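Uncharacterized protein (Bacteroides eggerthii, PDB 4L3R) is of unknown function but belongs to the DUF4847 family of the calycin clan, whose better-known members are beta-barrel proteins, many of which bind small hydrophobic ligands. Local coordinates at residues 6-10 against 11-15. Numbering follows the deposited sequence. Where two conformers were deposited one is given.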
ATOM      1  N   VAL B   6      -9.234  -1.341   6.677  1.00 85.55           N
ATOM      2  CA  VAL B   6      -7.793  -1.469   6.927  1.00 80.13           C
ATOM      3  C   VAL B   6      -7.004  -0.540   6.005  1.00 77.63           C
ATOM      4  O   VAL B   6      -6.082   0.113   6.477  1.00 74.50           O
ATOM      5  CB  VAL B   6      -7.301  -2.936   6.766  1.00 83.83           C
ATOM      6  CG1 VAL B   6      -5.773  -3.031   6.820  1.00 80.84           C
ATOM      7  CG2 VAL B   6      -7.912  -3.823   7.832  1.00 84.50           C
HETATM    8  N   MSE B   7      -7.365  -0.473   4.704  1.00 72.38           N
HETATM    9  CA  MSE B   7      -6.580   0.361   3.794  0.70 70.55           C
HETATM   10  C   MSE B   7      -6.913   1.847   3.960  1.00 77.09           C
HETATM   11  O   MSE B   7      -6.139   2.670   3.482  1.00 77.68           O
HETATM   12  CB  MSE B   7      -6.705  -0.100   2.334  0.70 74.06           C
HETATM   13  CG  MSE B   7      -5.430  -0.795   1.817  0.70 77.83           C
HETATM   14 SE   MSE B   7      -4.624  -2.153   3.017  0.52 79.82          SE
HETATM   15  CE  MSE B   7      -6.191  -3.246   3.151  0.70 78.78           C
ATOM     16  N   GLU B   8      -7.969   2.209   4.724  1.00 74.90           N
ATOM     17  CA  GLU B   8      -8.234   3.616   5.026  1.00 75.70           C
ATOM     18  C   GLU B   8      -7.208   4.121   6.067  1.00 75.32           C
ATOM     19  O   GLU B   8      -6.985   5.324   6.158  1.00 76.10           O
ATOM     20  CB  GLU B   8      -9.683   3.813   5.520  1.00 79.87           C
ATOM     21  CG  GLU B   8     -10.134   5.264   5.645  1.00 93.22           C
ATOM     22  CD  GLU B   8      -9.906   6.163   4.439  1.00113.45           C
ATOM     23  OE1 GLU B   8     -10.085   5.686   3.295  1.00107.35           O
ATOM     24  OE2 GLU B   8      -9.547   7.347   4.638  1.00103.70           O
ATOM     25  N   ILE B   9      -6.545   3.203   6.805  1.00 67.67           N
ATOM     26  CA  ILE B   9      -5.506   3.541   7.782  1.00 63.90           C
ATOM     27  C   ILE B   9      -4.204   3.945   7.032  1.00 65.88           C
ATOM     28  O   ILE B   9      -3.454   4.784   7.533  1.00 63.86           O
ATOM     29  CB  ILE B   9      -5.291   2.352   8.773  1.00 65.03           C
ATOM     30  CG1 ILE B   9      -6.589   2.046   9.565  1.00 66.97           C
ATOM     31  CG2 ILE B   9      -4.160   2.629   9.743  1.00 62.81           C
ATOM     32  CD1 ILE B   9      -6.605   0.677  10.239  1.00 73.97           C
ATOM     33  N   PHE B  10      -3.962   3.368   5.835  1.00 63.44           N
ATOM     34  CA  PHE B  10      -2.802   3.663   4.972  1.00 62.81           C
ATOM     35  C   PHE B  10      -3.048   4.809   3.970  1.00 73.38           C
ATOM     36  O   PHE B  10      -2.095   5.265   3.330  1.00 74.42           O
ATOM     37  CB  PHE B  10      -2.447   2.417   4.132  1.00 63.26           C
ATOM     38  CG  PHE B  10      -1.801   1.283   4.881  1.00 61.11           C
ATOM     39  CD1 PHE B  10      -2.561   0.423   5.659  1.00 61.99           C
ATOM     40  CD2 PHE B  10      -0.445   1.016   4.734  1.00 61.33           C
ATOM     41  CE1 PHE B  10      -1.964  -0.630   6.343  1.00 61.09           C
ATOM     42  CE2 PHE B  10       0.146  -0.053   5.405  1.00 62.25           C
ATOM     43  CZ  PHE B  10      -0.616  -0.864   6.210  1.00 59.03           C
ATOM     44  N   ASN B  11      -4.312   5.221   3.779  1.00 73.74           N
ATOM     45  CA  ASN B  11      -4.703   6.180   2.745  1.00 77.95           C
ATOM     46  C   ASN B  11      -4.230   7.632   2.998  1.00 84.02           C
ATOM     47  O   ASN B  11      -4.985   8.454   3.518  1.00 84.31           O
ATOM     48  CB  ASN B  11      -6.237   6.146   2.552  1.00 81.26           C
ATOM     49  CG  ASN B  11      -6.751   6.811   1.297  1.00101.09           C
ATOM     50  OD1 ASN B  11      -5.995   7.269   0.431  1.00 92.04           O
ATOM     51  ND2 ASN B  11      -8.067   6.819   1.143  1.00 96.12           N
ATOM     52  N   ASP B  12      -3.000   7.944   2.527  1.00 82.24           N
ATOM     53  CA  ASP B  12      -2.381   9.276   2.530  1.00 84.22           C
ATOM     54  C   ASP B  12      -2.707  10.068   3.809  1.00 85.71           C
ATOM     55  O   ASP B  12      -3.426  11.075   3.765  1.00 88.20           O
ATOM     56  CB  ASP B  12      -2.848  10.040   1.264  1.00 91.76           C
ATOM     57  CG  ASP B  12      -2.159  11.369   0.985  1.00110.25           C
ATOM     58  OD1 ASP B  12      -0.938  11.477   1.251  1.00110.92           O
ATOM     59  OD2 ASP B  12      -2.832  12.288   0.461  1.00119.79           O
ATOM     60  N   LYS B  13      -2.196   9.591   4.952  1.00 77.09           N
ATOM     61  CA  LYS B  13      -2.471  10.255   6.222  1.00 74.74           C
ATOM     62  C   LYS B  13      -1.434   9.944   7.283  1.00 74.57           C
ATOM     63  O   LYS B  13      -0.914   8.826   7.351  1.00 72.91           O
ATOM     64  CB  LYS B  13      -3.864   9.860   6.746  1.00 76.17           C
ATOM     65  CG  LYS B  13      -4.091   8.350   6.901  1.00 75.41           C
ATOM     66  CD  LYS B  13      -5.440   8.030   7.529  1.00 77.80           C
ATOM     67  CE  LYS B  13      -6.607   8.336   6.619  1.00 80.16           C
ATOM     68  NZ  LYS B  13      -7.860   7.733   7.128  1.00 81.50           N
ATOM     69  N   THR B  14      -1.173  10.942   8.140  1.00 68.86           N
ATOM     70  CA  THR B  14      -0.278  10.829   9.279  1.00 64.07           C
ATOM     71  C   THR B  14      -1.154  10.851  10.521  1.00 63.98           C
ATOM     72  O   THR B  14      -1.937  11.787  10.707  1.00 65.72           O
ATOM     73  CB  THR B  14       0.755  11.952   9.239  1.00 67.26           C
ATOM     74  OG1 THR B  14       1.515  11.806   8.037  1.00 67.89           O
ATOM     75  CG2 THR B  14       1.687  11.933  10.445  1.00 58.95           C
ATOM     76  N   TRP B  15      -1.044   9.810  11.351  1.00 55.31           N
ATOM     77  CA  TRP B  15      -1.796   9.701  12.600  1.00 53.12           C
ATOM     78  C   TRP B  15      -1.046  10.466  13.671  1.00 55.42           C
ATOM     79  O   TRP B  15       0.131  10.197  13.888  1.00 53.13           O
ATOM     80  CB  TRP B  15      -1.970   8.232  12.990  1.00 49.60           C
ATOM     81  CG  TRP B  15      -2.888   7.509  12.066  1.00 51.67           C
ATOM     82  CD1 TRP B  15      -2.533   6.737  10.999  1.00 54.52           C
ATOM     83  CD2 TRP B  15      -4.312   7.625  12.025  1.00 53.12           C
ATOM     84  NE1 TRP B  15      -3.657   6.291  10.350  1.00 55.28           N
ATOM     85  CE2 TRP B  15      -4.766   6.831  10.952  1.00 58.01           C
ATOM     86  CE3 TRP B  15      -5.255   8.290  12.820  1.00 55.57           C
ATOM     87  CZ2 TRP B  15      -6.131   6.674  10.660  1.00 59.35           C
ATOM     88  CZ3 TRP B  15      -6.596   8.153  12.521  1.00 59.46           C
ATOM     89  CH2 TRP B  15      -7.028   7.346  11.458  1.00 61.10           C
TER
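The turn that leads from the N-terminal helix into the first strand of the antiparallel sheet, consistent with a calycin-like fold, is held by Lys-13 and Trp-15, which bond back to Glu-8 and Ile-9. Lys-13 NZ donates to the backbone Glu-8 O at 2.7 Å, tilted 33° from the carbonyl plane. The same NZ forms a salt bridge with Glu-8 OE2 at 3.0 Å, on the anti side of the carboxylate. A bend at chi3 (70°) carries NZ past Ile-9 O to Glu-8, and NZ also bonds to Val-125 O. The other carboxylate oxygen, Glu-8 OE1, accepts a nearly straight bond from Asn-11 ND2 at 3.2 Å. OE1 lies in the amide plane of Asn-11, but the amide and carboxylate planes are 73° apart. With alanine in place of Glu-8, the lysine ammonium would probably lose its carboxylate mate and the Asn-11 amide would be freer to turn. Asn-11 is the centre of an inverse gamma turn, with a weak bond from Asp-12 N to Phe-10 O at 2.9 Å. Helix 4-10 is tied to strand 15-22 by Trp-15, whose NE1 donates a hydrogen bond to a lone pair of Ile-9 O at 3.2 Å, in the carbonyl plane, with the oxygen at the indole edge. Ile-9 CG2 also lies 3.7 Å from Trp-15 NE1. On the helix side, Ile-9 packs on Phe-57 and Tyr-121, and Phe-10 on Val-66 of the second subunit.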